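Local coordinates for protein GlcNAc Inducible Gene 2, GIG2 (Candida albicans, PDB 6AKZ) that binds an iron(III) ion and is probably an oxygenase of the DUF1479 family within the cupin clan, induced by N-acetylglucosamine, at residues V35-S38 with W39-L43; V44-N47 with K48-E52; M282-I285 with M286-F290; S297-I300 with D301-E304. One frame throughout, in Å; residues are numbered along the deposited sequence.

Contact 1: V35-S38 with W39-L43; sequences VTAS and WKRLL
R41 folds back over S38 one turn earlier in helix 32-56. The tight part of this turn is at S38. S38 OG stands between its own backbone N and carbonyl carbon (chi1 80°), from where it reaches the carbonyl oxygen of V35 at 2.6 Å, in the carbonyl plane and on a lone pair. V35 O also takes the regular helix bond from W39 N at 2.9 Å, nearly along the C=O axis, so one buried acceptor is gripped twice. W39 itself leads off to the other side, onto Y284 and L287 of helix 278-287.

The outer side is looser. R41 bends at chi3 (-63°), which lays one guanidinium face over S38 CA, 3.5 Å from the plane and off towards its rim; NH2 comes within 3.5 Å of S38 CB. T36 and K40 run side by side, their closest side-chain approach being T36 CG2 to K40 CE at 3.9 Å.

Both cationic tips look past the turn: R41 forms a salt bridge with E219 and its NH2 bonds to G216 O, while K40 pairs with D301. The helix thus contributes aliphatic support to these side chains, while the serine hydroxyl is satisfied by the backbone and the charges are balanced by neighbouring segments.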
ATOM      1  N   VAL A  35      20.947  14.842  12.403  1.00 23.18           N
ATOM      2  CA  VAL A  35      20.593  13.733  11.521  1.00 22.57           C
ATOM      3  C   VAL A  35      21.627  12.578  11.646  1.00 24.15           C
ATOM      4  O   VAL A  35      21.260  11.424  11.870  1.00 21.65           O
ATOM      5  CB  VAL A  35      20.462  14.139  10.055  1.00 22.09           C
ATOM      6  CG1 VAL A  35      20.220  12.882   9.240  1.00 22.86           C
ATOM      7  CG2 VAL A  35      19.296  15.149   9.879  1.00 20.73           C
ATOM      8  N   THR A  36      22.915  12.917  11.497  1.00 21.77           N
ATOM      9  CA  THR A  36      23.978  11.977  11.782  1.00 22.47           C
ATOM     10  C   THR A  36      23.856  11.298  13.145  1.00 21.25           C
ATOM     11  O   THR A  36      23.969  10.087  13.188  1.00 23.71           O
ATOM     12  CB  THR A  36      25.334  12.693  11.655  1.00 26.83           C
ATOM     13  OG1 THR A  36      25.394  13.282  10.353  1.00 26.08           O
ATOM     14  CG2 THR A  36      26.487  11.680  11.838  1.00 30.13           C
ATOM     15  N   ALA A  37      23.615  12.017  14.236  1.00 19.53           N
ATOM     16  CA  ALA A  37      23.453  11.347  15.506  1.00 21.50           C
ATOM     17  C   ALA A  37      22.278  10.390  15.472  1.00 22.54           C
ATOM     18  O   ALA A  37      22.379   9.286  16.025  1.00 22.47           O
ATOM     19  CB  ALA A  37      23.276  12.305  16.641  1.00 21.48           C
ATOM     20  N   SER A  38      21.215  10.819  14.780  1.00 20.89           N
ATOM     21  CA  SER A  38      19.950  10.059  14.742  1.00 18.35           C
ATOM     22  C   SER A  38      20.142   8.722  13.973  1.00 19.13           C
ATOM     23  O   SER A  38      19.499   7.723  14.321  1.00 19.61           O
ATOM     24  CB  SER A  38      18.825  10.904  14.124  1.00 17.06           C
ATOM     25  OG  SER A  38      18.868  10.921  12.701  1.00 18.35           O
ATOM     26  N   TRP A  39      20.950   8.757  12.918  1.00 18.86           N
ATOM     27  CA  TRP A  39      21.322   7.591  12.129  1.00 19.97           C
ATOM     28  C   TRP A  39      22.079   6.559  12.934  1.00 20.94           C
ATOM     29  O   TRP A  39      21.839   5.352  12.830  1.00 21.42           O
ATOM     30  CB  TRP A  39      22.170   7.989  10.928  1.00 21.00           C
ATOM     31  CG  TRP A  39      22.734   6.767  10.139  1.00 20.90           C
ATOM     32  CD1 TRP A  39      23.987   6.199  10.254  1.00 22.21           C
ATOM     33  CD2 TRP A  39      22.039   5.977   9.142  1.00 22.91           C
ATOM     34  NE1 TRP A  39      24.118   5.144   9.364  1.00 22.67           N
ATOM     35  CE2 TRP A  39      22.929   4.973   8.694  1.00 24.25           C
ATOM     36  CE3 TRP A  39      20.742   6.000   8.614  1.00 21.68           C
ATOM     37  CZ2 TRP A  39      22.573   4.038   7.719  1.00 22.78           C
ATOM     38  CZ3 TRP A  39      20.424   5.085   7.608  1.00 22.38           C
ATOM     39  CH2 TRP A  39      21.312   4.116   7.185  1.00 21.27           C
ATOM     40  N   LYS A  40      22.984   7.039  13.793  1.00 23.21           N
ATOM     41  CA  LYS A  40      23.660   6.153  14.716  1.00 20.32           C
ATOM     42  C   LYS A  40      22.731   5.509  15.777  1.00 20.52           C
ATOM     43  O   LYS A  40      22.806   4.307  16.004  1.00 23.20           O
ATOM     44  CB  LYS A  40      24.781   6.952  15.350  1.00 22.47           C
ATOM     45  CG  LYS A  40      25.850   7.225  14.315  1.00 23.12           C
ATOM     46  CD  LYS A  40      26.902   8.155  14.874  1.00 25.48           C
ATOM     47  CE  LYS A  40      27.843   8.520  13.754  1.00 25.59           C
ATOM     48  NZ  LYS A  40      28.805   9.499  14.365  1.00 27.44           N
ATOM     49  N   ARG A  41      21.888   6.291  16.412  1.00 18.40           N
ATOM     50  CA  ARG A  41      20.822   5.768  17.312  1.00 21.52           C
ATOM     51  C   ARG A  41      19.932   4.704  16.568  1.00 20.54           C
ATOM     52  O   ARG A  41      19.551   3.684  17.146  1.00 20.61           O
ATOM     53  CB  ARG A  41      19.882   6.838  17.803  1.00 23.62           C
ATOM     54  CG  ARG A  41      20.519   7.979  18.592  1.00 24.80           C
ATOM     55  CD  ARG A  41      19.470   8.711  19.444  1.00 25.69           C
ATOM     56  NE  ARG A  41      18.434   9.342  18.611  1.00 26.50           N
ATOM     57  CZ  ARG A  41      18.510  10.546  18.075  1.00 27.57           C
ATOM     58  NH1 ARG A  41      19.605  11.313  18.263  1.00 27.20           N
ATOM     59  NH2 ARG A  41      17.496  10.996  17.346  1.00 30.53           N
ATOM     60  N   LEU A  42      19.589   5.007  15.335  1.00 20.02           N
ATOM     61  CA  LEU A  42      18.728   4.157  14.531  1.00 19.49           C
ATOM     62  C   LEU A  42      19.320   2.737  14.335  1.00 20.41           C
ATOM     63  O   LEU A  42      18.638   1.736  14.568  1.00 19.45           O
ATOM     64  CB  LEU A  42      18.434   4.787  13.183  1.00 20.29           C
ATOM     65  CG  LEU A  42      17.647   3.912  12.200  1.00 18.58           C
ATOM     66  CD1 LEU A  42      16.231   3.641  12.769  1.00 19.06           C
ATOM     67  CD2 LEU A  42      17.553   4.571  10.870  1.00 20.81           C
ATOM     68  N   LEU A  43      20.578   2.683  13.913  1.00 18.73           N
ATOM     69  CA  LEU A  43      21.243   1.441  13.720  1.00 19.62           C
ATOM     70  C   LEU A  43      21.351   0.605  14.966  1.00 19.98           C
ATOM     71  O   LEU A  43      21.148  -0.619  14.889  1.00 20.13           O
ATOM     72  CB  LEU A  43      22.615   1.663  13.081  1.00 22.31           C
ATOM     73  CG  LEU A  43      22.704   2.178  11.660  1.00 22.13           C
ATOM     74  CD1 LEU A  43      24.158   2.136  11.213  1.00 22.62           C
ATOM     75  CD2 LEU A  43      21.835   1.457  10.625  1.00 23.04           C
TER

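Contact 2: V44-N47 with K48-E52; sequences VEIN and KEFTE
The F50 ring carries the methyl CG2 of I46 over one face, 3.6 Å above its plane and displaced towards the rim. The methyl is 4.0 Å from the ring centroid and 25° off the normal, a CH-pi contact, and its nearest ring atom is F50 CD2. I46 CG1 adds a lighter touch near CZ. The two side chains lie alongside, pointing the same way, because I46 CG2 stands anti to its own nitrogen while F50 CG is anti to its carbonyl carbon (chi1 -65°). Both pack against helix 278-287, I46 on Y284 and F50 on L280; F50 also touches L275 and S277.

Away from this apolar strip, T51 OG1 donates to the carbonyl oxygen of N47 at 2.6 Å. The same oxygen accepts T51 N at 3.3 Å, from 44° out of the carbonyl plane, so the hydroxyl and the amide share it.

E45 and K48 run side by side, E45 OE1 coming to 4.1 Å from K48 CE. E45 OE1 and K48 NZ stay 5.4 Å apart, too far for a salt bridge; any attraction is probably a diffuse one. The end of E49 leads away, and its OE2 bonds to S277 OG.

This turn is therefore amphipathic: aliphatic and aromatic carbon is pressed inward, a threonine hydroxyl is returned to the backbone, and K48 lies on the exposed side, while E45 and E49 lie at the border with helix 278-287.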
ATOM      1  N   VAL A  44      21.528   1.246  16.114  1.00 19.11           N
ATOM      2  CA  VAL A  44      21.619   0.540  17.356  1.00 20.77           C
ATOM      3  C   VAL A  44      20.246  -0.111  17.625  1.00 20.53           C
ATOM      4  O   VAL A  44      20.194  -1.288  17.843  1.00 18.75           O
ATOM      5  CB  VAL A  44      22.047   1.472  18.505  1.00 23.37           C
ATOM      6  CG1 VAL A  44      21.852   0.792  19.859  1.00 24.48           C
ATOM      7  CG2 VAL A  44      23.496   1.939  18.272  1.00 24.33           C
ATOM      8  N   GLU A  45      19.166   0.660  17.452  1.00 19.95           N
ATOM      9  CA  GLU A  45      17.773   0.167  17.657  1.00 21.05           C
ATOM     10  C   GLU A  45      17.426  -0.926  16.650  1.00 17.22           C
ATOM     11  O   GLU A  45      16.738  -1.911  17.037  1.00 18.43           O
ATOM     12  CB  GLU A  45      16.703   1.256  17.574  1.00 21.50           C
ATOM     13  CG  GLU A  45      16.763   2.245  18.736  1.00 29.26           C
ATOM     14  CD  GLU A  45      16.875   1.548  20.088  1.00 34.33           C
ATOM     15  OE1 GLU A  45      15.897   0.839  20.449  1.00 35.15           O
ATOM     16  OE2 GLU A  45      17.962   1.617  20.727  1.00 41.32           O
ATOM     17  N   ILE A  46      17.824  -0.732  15.396  1.00 16.10           N
ATOM     18  CA  ILE A  46      17.581  -1.740  14.372  1.00 16.79           C
ATOM     19  C   ILE A  46      18.207  -3.095  14.799  1.00 18.44           C
ATOM     20  O   ILE A  46      17.537  -4.154  14.750  1.00 16.32           O
ATOM     21  CB  ILE A  46      18.027  -1.296  12.989  1.00 18.62           C
ATOM     22  CG1 ILE A  46      16.965  -0.357  12.399  1.00 17.97           C
ATOM     23  CG2 ILE A  46      18.319  -2.435  12.068  1.00 20.45           C
ATOM     24  CD1 ILE A  46      17.286   0.164  10.979  1.00 19.79           C
ATOM     25  N   ASN A  47      19.452  -3.071  15.270  1.00 18.73           N
ATOM     26  CA  ASN A  47      20.105  -4.345  15.586  1.00 23.67           C
ATOM     27  C   ASN A  47      19.416  -5.065  16.739  1.00 24.84           C
ATOM     28  O   ASN A  47      19.208  -6.290  16.682  1.00 26.73           O
ATOM     29  CB  ASN A  47      21.589  -4.148  15.836  1.00 28.61           C
ATOM     30  CG  ASN A  47      22.346  -5.459  15.731  1.00 38.94           C
ATOM     31  OD1 ASN A  47      22.001  -6.335  14.919  1.00 48.54           O
ATOM     32  ND2 ASN A  47      23.325  -5.640  16.591  1.00 42.85           N
ATOM     33  N   LYS A  48      18.972  -4.318  17.728  1.00 21.62           N
ATOM     34  CA  LYS A  48      18.220  -4.884  18.808  1.00 23.46           C
ATOM     35  C   LYS A  48      16.849  -5.429  18.358  1.00 20.47           C
ATOM     36  O   LYS A  48      16.535  -6.597  18.626  1.00 16.60           O
ATOM     37  CB  LYS A  48      17.976  -3.901  19.937  1.00 28.13           C
ATOM     38  CG  LYS A  48      19.181  -3.535  20.774  1.00 36.39           C
ATOM     39  CD  LYS A  48      18.927  -2.326  21.696  1.00 42.26           C
ATOM     40  CE  LYS A  48      17.562  -2.307  22.382  1.00 49.08           C
ATOM     41  NZ  LYS A  48      17.349  -3.472  23.305  1.00 56.53           N
ATOM     42  N   GLU A  49      16.081  -4.624  17.611  1.00 16.13           N
ATOM     43  CA  GLU A  49      14.665  -4.960  17.390  1.00 15.77           C
ATOM     44  C   GLU A  49      14.616  -6.004  16.275  1.00 14.94           C
ATOM     45  O   GLU A  49      13.785  -6.919  16.348  1.00 13.51           O
ATOM     46  CB  GLU A  49      13.854  -3.747  16.994  1.00 17.27           C
ATOM     47  CG  GLU A  49      12.395  -4.082  16.635  1.00 20.74           C
ATOM     48  CD  GLU A  49      11.438  -2.901  16.521  1.00 27.76           C
ATOM     49  OE1 GLU A  49      11.255  -2.202  17.547  1.00 34.90           O
ATOM     50  OE2 GLU A  49      10.816  -2.681  15.428  1.00 33.03           O
ATOM     51  N   PHE A  50      15.480  -5.905  15.268  1.00 13.02           N
ATOM     52  CA  PHE A  50      15.377  -6.832  14.103  1.00 13.70           C
ATOM     53  C   PHE A  50      15.934  -8.197  14.494  1.00 14.23           C
ATOM     54  O   PHE A  50      15.451  -9.207  13.993  1.00 14.12           O
ATOM     55  CB  PHE A  50      15.979  -6.368  12.779  1.00 14.01           C
ATOM     56  CG  PHE A  50      15.314  -5.161  12.153  1.00 13.20           C
ATOM     57  CD1 PHE A  50      14.249  -4.466  12.766  1.00 13.21           C
ATOM     58  CD2 PHE A  50      15.765  -4.730  10.916  1.00 14.17           C
ATOM     59  CE1 PHE A  50      13.691  -3.343  12.172  1.00 14.68           C
ATOM     60  CE2 PHE A  50      15.161  -3.644  10.294  1.00 15.07           C
ATOM     61  CZ  PHE A  50      14.139  -2.933  10.951  1.00 14.51           C
ATOM     62  N   THR A  51      16.889  -8.215  15.434  1.00 15.58           N
ATOM     63  CA  THR A  51      17.286  -9.440  16.057  1.00 17.16           C
ATOM     64  C   THR A  51      16.108 -10.107  16.732  1.00 15.15           C
ATOM     65  O   THR A  51      15.950 -11.341  16.568  1.00 18.05           O
ATOM     66  CB  THR A  51      18.467  -9.202  17.009  1.00 19.44           C
ATOM     67  OG1 THR A  51      19.610  -8.810  16.262  1.00 20.08           O
ATOM     68  CG2 THR A  51      18.814 -10.460  17.834  1.00 21.87           C
ATOM     69  N   GLU A  52      15.349  -9.377  17.561  1.00 14.19           N
ATOM     70  CA  GLU A  52      14.210  -9.959  18.253  1.00 14.70           C
ATOM     71  C   GLU A  52      13.215 -10.528  17.226  1.00 12.51           C
ATOM     72  O   GLU A  52      12.756 -11.606  17.355  1.00 12.90           O
ATOM     73  CB  GLU A  52      13.579  -8.958  19.214  1.00 16.34           C
ATOM     74  CG  GLU A  52      12.323  -9.454  19.856  1.00 17.32           C
ATOM     75  CD  GLU A  52      11.629  -8.490  20.826  1.00 20.10           C
ATOM     76  OE1 GLU A  52      12.280  -8.191  21.848  1.00 24.28           O
ATOM     77  OE2 GLU A  52      10.377  -8.176  20.701  1.00 21.13           O
TER

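Contact 3: M282-I285 with M286-F290; sequences MAYI and MLRPF
Y284 and R288 run side by side, pointing the same way, with the ring and guanidinium planes only 22° apart. They do not stack ring on guanidinium: the phenolic OH sits over the centre of the guanidinium, 3.5 Å above its plane and 3.6 Å from R288 CZ, while R288 CD approaches the ring obliquely. In both residues CG stands anti to the backbone N (chi1 -167° in R288), and the arginine then bends at chi2, which carries its head out alongside the tyrosine. The polar tips are held from elsewhere: Y284 OH bonds to H330, R288 NE to F327 O, and R288 NH2 forms a salt bridge with D294.

M282 and M286 cross at a slant. Each is coiled at all three torsions, and M282 CE meets M286 SD at 3.6 Å. They face R200, with M286 also against I213 and F214.

Along the backbone, M286 N and L287 N make regular helix bonds to M282 O and A283 O. R288 N is shared between a weak bond to Y284 O and one to I285 O at 3.2 Å, where the donor stands 72° out of the carbonyl plane. The nitrogen of P289, next in the chain, carries no proton to donate.

A buried arginine charge is thus offset by D294 and a carbonyl, with the tyrosine oxygen over its face probably adding a favourable dipole.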
ATOM      1  N   MET A 282      11.285   2.839   7.754  1.00 14.97           N
ATOM      2  CA  MET A 282      11.283   4.060   7.003  1.00 13.42           C
ATOM      3  C   MET A 282      12.364   5.074   7.437  1.00 13.07           C
ATOM      4  O   MET A 282      12.835   5.839   6.639  1.00 13.69           O
ATOM      5  CB  MET A 282       9.889   4.698   6.956  1.00 15.61           C
ATOM      6  CG  MET A 282       8.852   3.892   6.177  1.00 15.35           C
ATOM      7  SD  MET A 282       9.383   3.425   4.525  1.00 15.33           S
ATOM      8  CE  MET A 282       9.711   4.987   3.725  1.00 14.86           C
ATOM      9  N   ALA A 283      12.757   5.048   8.681  1.00 13.66           N
ATOM     10  CA  ALA A 283      13.864   5.906   9.138  1.00 13.34           C
ATOM     11  C   ALA A 283      15.074   5.440   8.353  1.00 12.99           C
ATOM     12  O   ALA A 283      15.815   6.233   7.842  1.00 16.22           O
ATOM     13  CB  ALA A 283      14.049   5.775  10.634  1.00 15.04           C
ATOM     14  N   TYR A 284      15.283   4.152   8.225  1.00 14.41           N
ATOM     15  CA  TYR A 284      16.475   3.622   7.576  1.00 14.25           C
ATOM     16  C   TYR A 284      16.455   3.875   6.079  1.00 15.36           C
ATOM     17  O   TYR A 284      17.423   4.400   5.492  1.00 15.07           O
ATOM     18  CB  TYR A 284      16.544   2.116   7.822  1.00 14.78           C
ATOM     19  CG  TYR A 284      17.774   1.456   7.241  1.00 16.19           C
ATOM     20  CD1 TYR A 284      19.005   1.416   7.928  1.00 15.56           C
ATOM     21  CD2 TYR A 284      17.701   0.849   5.984  1.00 15.14           C
ATOM     22  CE1 TYR A 284      20.116   0.775   7.352  1.00 15.42           C
ATOM     23  CE2 TYR A 284      18.806   0.217   5.428  1.00 18.37           C
ATOM     24  CZ  TYR A 284      19.987   0.162   6.117  1.00 16.96           C
ATOM     25  OH  TYR A 284      21.051  -0.496   5.504  1.00 16.94           O
ATOM     26  N   ILE A 285      15.314   3.623   5.470  1.00 13.36           N
ATOM     27  CA  ILE A 285      15.137   3.765   4.025  1.00 14.31           C
ATOM     28  C   ILE A 285      15.333   5.217   3.657  1.00 15.70           C
ATOM     29  O   ILE A 285      16.096   5.476   2.718  1.00 16.76           O
ATOM     30  CB  ILE A 285      13.789   3.233   3.536  1.00 14.32           C
ATOM     31  CG1 ILE A 285      13.851   1.689   3.611  1.00 14.67           C
ATOM     32  CG2 ILE A 285      13.447   3.597   2.105  1.00 13.75           C
ATOM     33  CD1 ILE A 285      12.537   0.954   3.648  1.00 16.24           C
ATOM     34  N   MET A 286      14.615   6.114   4.327  1.00 14.92           N
ATOM     35  CA  MET A 286      14.674   7.537   3.949  1.00 15.89           C
ATOM     36  C   MET A 286      16.043   8.135   4.094  1.00 16.72           C
ATOM     37  O   MET A 286      16.384   9.016   3.343  1.00 15.81           O
ATOM     38  CB  MET A 286      13.649   8.392   4.675  1.00 14.80           C
ATOM     39  CG  MET A 286      12.205   7.991   4.329  1.00 14.20           C
ATOM     40  SD  MET A 286      11.770   7.748   2.568  1.00 16.37           S
ATOM     41  CE  MET A 286      12.140   9.361   1.881  1.00 17.04           C
ATOM     42  N   LEU A 287      16.760   7.738   5.128  1.00 16.68           N
ATOM     43  CA  LEU A 287      18.122   8.210   5.321  1.00 18.31           C
ATOM     44  C   LEU A 287      19.203   7.464   4.576  1.00 19.65           C
ATOM     45  O   LEU A 287      20.336   7.972   4.474  1.00 22.59           O
ATOM     46  CB  LEU A 287      18.473   8.228   6.812  1.00 15.81           C
ATOM     47  CG  LEU A 287      17.659   9.162   7.702  1.00 16.63           C
ATOM     48  CD1 LEU A 287      18.033   9.057   9.152  1.00 17.07           C
ATOM     49  CD2 LEU A 287      17.795  10.593   7.291  1.00 17.06           C
ATOM     50  N   ARG A 288      18.912   6.290   4.058  1.00 19.88           N
ATOM     51  CA  ARG A 288      19.933   5.510   3.350  1.00 19.99           C
ATOM     52  C   ARG A 288      20.713   6.231   2.190  1.00 21.05           C
ATOM     53  O   ARG A 288      21.925   6.004   2.082  1.00 20.78           O
ATOM     54  CB  ARG A 288      19.412   4.169   2.912  1.00 18.09           C
ATOM     55  CG  ARG A 288      20.481   3.193   2.445  1.00 19.29           C
ATOM     56  CD  ARG A 288      21.479   2.800   3.491  1.00 19.33           C
ATOM     57  NE  ARG A 288      22.333   1.696   2.970  1.00 19.58           N
ATOM     58  CZ  ARG A 288      23.443   1.256   3.546  1.00 20.46           C
ATOM     59  NH1 ARG A 288      23.894   1.832   4.637  1.00 20.39           N
ATOM     60  NH2 ARG A 288      24.079   0.199   3.005  1.00 21.24           N
ATOM     61  N   PRO A 289      20.050   7.077   1.372  1.00 22.69           N
ATOM     62  CA  PRO A 289      20.800   7.836   0.354  1.00 21.53           C
ATOM     63  C   PRO A 289      21.846   8.738   0.923  1.00 24.96           C
ATOM     64  O   PRO A 289      22.806   9.017   0.210  1.00 24.24           O
ATOM     65  CB  PRO A 289      19.715   8.601  -0.426  1.00 23.08           C
ATOM     66  CG  PRO A 289      18.451   7.806  -0.166  1.00 22.88           C
ATOM     67  CD  PRO A 289      18.596   7.344   1.258  1.00 22.54           C
ATOM     68  N   PHE A 290      21.707   9.154   2.183  1.00 21.65           N
ATOM     69  CA  PHE A 290      22.659   9.980   2.859  1.00 23.05           C
ATOM     70  C   PHE A 290      23.733   9.177   3.625  1.00 25.48           C
ATOM     71  O   PHE A 290      24.781   9.762   4.035  1.00 28.25           O
ATOM     72  CB  PHE A 290      21.971  10.893   3.857  1.00 25.14           C
ATOM     73  CG  PHE A 290      20.900  11.760   3.230  1.00 27.64           C
ATOM     74  CD1 PHE A 290      19.577  11.304   3.080  1.00 26.49           C
ATOM     75  CD2 PHE A 290      21.206  12.990   2.749  1.00 24.77           C
ATOM     76  CE1 PHE A 290      18.633  12.078   2.468  1.00 26.48           C
ATOM     77  CE2 PHE A 290      20.242  13.779   2.141  1.00 28.50           C
ATOM     78  CZ  PHE A 290      18.943  13.331   2.025  1.00 27.28           C
TER

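Contact 4: S297-I300 with D301-E304; sequences SGNI and DDYE
An ST turn at S297, followed directly by a short 3-10 turn, is part of a surface loop. S297 OG accepts the backbone N-H of N299 at 3.0 Å, which defines the ST turn, and donates to D302 OD2 at 2.5 Å, a very short bond. The one hydroxyl thus serves as acceptor and donor at once. The carboxylate of D302 thereby ties the far end of the turn back to its beginning.

N299 works with two oxygens. Its carbonyl oxygen takes D302 N at 2.9 Å, a bond of the 3-10 pattern whose donor stands about 50° out of the carbonyl plane. Its side-chain OD1 accepts D301 N at 3.0 Å, the donor again above the plane, here that of the amide. The N299 and D302 side chains cross at about a right angle, with N299 CB 3.5 Å from D302 OD2.

Next along, Y303 N bonds to I300 O at 3.3 Å, and that oxygen also lies in plane at the edge of the tyrosine ring, closest to CD2. The phenol's OH bonds to D294.

The loop lies between helix 278-287 and strand 322-323 in sequence and leans on helix 32-56: I300 packs on K40 and L43, and Y303 meets W39 edge-to-face.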
ATOM      1  N   SER A 297      35.455  -0.115   9.320  1.00 32.86           N
ATOM      2  CA  SER A 297      35.631  -0.447  10.722  1.00 35.95           C
ATOM      3  C   SER A 297      34.504  -1.326  11.297  1.00 40.83           C
ATOM      4  O   SER A 297      34.754  -2.090  12.211  1.00 42.61           O
ATOM      5  CB  SER A 297      35.775   0.821  11.547  1.00 36.99           C
ATOM      6  OG  SER A 297      34.549   1.537  11.568  1.00 35.84           O
ATOM      7  N   GLY A 298      33.275  -1.218  10.766  1.00 37.29           N
ATOM      8  CA  GLY A 298      32.091  -1.826  11.388  1.00 36.83           C
ATOM      9  C   GLY A 298      31.647  -1.054  12.610  1.00 35.70           C
ATOM     10  O   GLY A 298      30.794  -1.501  13.358  1.00 42.76           O
ATOM     11  N   ASN A 299      32.217   0.119  12.821  1.00 32.93           N
ATOM     12  CA  ASN A 299      31.878   0.936  13.945  1.00 36.41           C
ATOM     13  C   ASN A 299      30.804   1.957  13.500  1.00 34.35           C
ATOM     14  O   ASN A 299      31.041   2.769  12.635  1.00 32.29           O
ATOM     15  CB  ASN A 299      33.132   1.642  14.413  1.00 41.07           C
ATOM     16  CG  ASN A 299      32.960   2.355  15.732  1.00 46.16           C
ATOM     17  OD1 ASN A 299      31.852   2.634  16.178  1.00 43.08           O
ATOM     18  ND2 ASN A 299      34.091   2.685  16.362  1.00 53.41           N
ATOM     19  N   ILE A 300      29.634   1.880  14.114  1.00 36.23           N
ATOM     20  CA  ILE A 300      28.511   2.783  13.813  1.00 32.23           C
ATOM     21  C   ILE A 300      28.945   4.242  13.989  1.00 33.42           C
ATOM     22  O   ILE A 300      28.536   5.128  13.229  1.00 29.53           O
ATOM     23  CB  ILE A 300      27.310   2.382  14.711  1.00 30.54           C
ATOM     24  CG1 ILE A 300      26.707   1.089  14.168  1.00 32.40           C
ATOM     25  CG2 ILE A 300      26.216   3.457  14.797  1.00 30.18           C
ATOM     26  CD1 ILE A 300      25.843   0.312  15.173  1.00 32.46           C
ATOM     27  N   ASP A 301      29.832   4.512  14.938  1.00 32.57           N
ATOM     28  CA  ASP A 301      30.263   5.884  15.134  1.00 36.03           C
ATOM     29  C   ASP A 301      31.113   6.461  13.972  1.00 32.03           C
ATOM     30  O   ASP A 301      31.289   7.671  13.897  1.00 37.30           O
ATOM     31  CB  ASP A 301      30.916   6.067  16.490  1.00 41.88           C
ATOM     32  CG  ASP A 301      31.067   7.527  16.844  1.00 50.48           C
ATOM     33  OD1 ASP A 301      30.035   8.201  17.131  1.00 50.15           O
ATOM     34  OD2 ASP A 301      32.226   8.020  16.788  1.00 59.89           O
ATOM     35  N   ASP A 302      31.504   5.642  12.996  1.00 30.95           N
ATOM     36  CA  ASP A 302      32.249   6.113  11.832  1.00 33.24           C
ATOM     37  C   ASP A 302      31.433   6.445  10.577  1.00 35.47           C
ATOM     38  O   ASP A 302      32.019   6.842   9.575  1.00 34.45           O
ATOM     39  CB  ASP A 302      33.295   5.049  11.411  1.00 40.81           C
ATOM     40  CG  ASP A 302      34.439   4.871  12.432  1.00 41.64           C
ATOM     41  OD1 ASP A 302      34.709   5.771  13.245  1.00 45.09           O
ATOM     42  OD2 ASP A 302      35.052   3.792  12.430  1.00 38.35           O
ATOM     43  N   TYR A 303      30.105   6.248  10.563  1.00 32.22           N
ATOM     44  CA  TYR A 303      29.273   6.805   9.459  1.00 29.79           C
ATOM     45  C   TYR A 303      29.402   8.324   9.367  1.00 27.54           C
ATOM     46  O   TYR A 303      29.426   8.991  10.379  1.00 27.83           O
ATOM     47  CB  TYR A 303      27.755   6.482   9.663  1.00 25.31           C
ATOM     48  CG  TYR A 303      27.406   5.092   9.251  1.00 22.45           C
ATOM     49  CD1 TYR A 303      27.070   4.808   7.951  1.00 20.84           C
ATOM     50  CD2 TYR A 303      27.451   4.062  10.172  1.00 24.64           C
ATOM     51  CE1 TYR A 303      26.769   3.514   7.570  1.00 23.41           C
ATOM     52  CE2 TYR A 303      27.147   2.764   9.823  1.00 25.94           C
ATOM     53  CZ  TYR A 303      26.782   2.490   8.559  1.00 21.21           C
ATOM     54  OH  TYR A 303      26.517   1.166   8.239  1.00 22.18           O
ATOM     55  N   GLU A 304      29.395   8.839   8.151  1.00 29.05           N
ATOM     56  CA  GLU A 304      29.346  10.278   7.900  1.00 33.28           C
ATOM     57  C   GLU A 304      28.418  10.550   6.748  1.00 29.94           C
ATOM     58  O   GLU A 304      28.408   9.848   5.768  1.00 27.72           O
ATOM     59  CB  GLU A 304      30.744  10.815   7.531  1.00 39.70           C
ATOM     60  CG  GLU A 304      31.689  10.767   8.722  1.00 45.82           C
ATOM     61  CD  GLU A 304      33.081  11.263   8.384  1.00 50.58           C
ATOM     62  OE1 GLU A 304      33.815  10.486   7.750  1.00 56.09           O
ATOM     63  OE2 GLU A 304      33.416  12.418   8.743  1.00 51.56           O
TER

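Contacts 1 and 2 are successive parts of helix 32-56, their centres 14 Å apart. Contact 3 packs against both: L42 CD2 lies 3.5 Å from Y284 N, and I46 CD1 touches Y284 CD1 at 3.7 Å. Contact 4 meets contact 1 through L43 and K40, with L43 CD1 3.4 Å from Y303 CE2 and K40 NZ 3.3 Å from D301 OD1. W39 touches both 282-290 and 297-304, its CH2 3.6 Å from Y284 CE1 and its NE1 3.3 Å from Y303 CG. Contacts 3 and 4 do not touch. Contact 3 comes nearest the metal: the I285 side chain is about 12 Å from the iron and about 9 Å from those of its ligands H192 and H355.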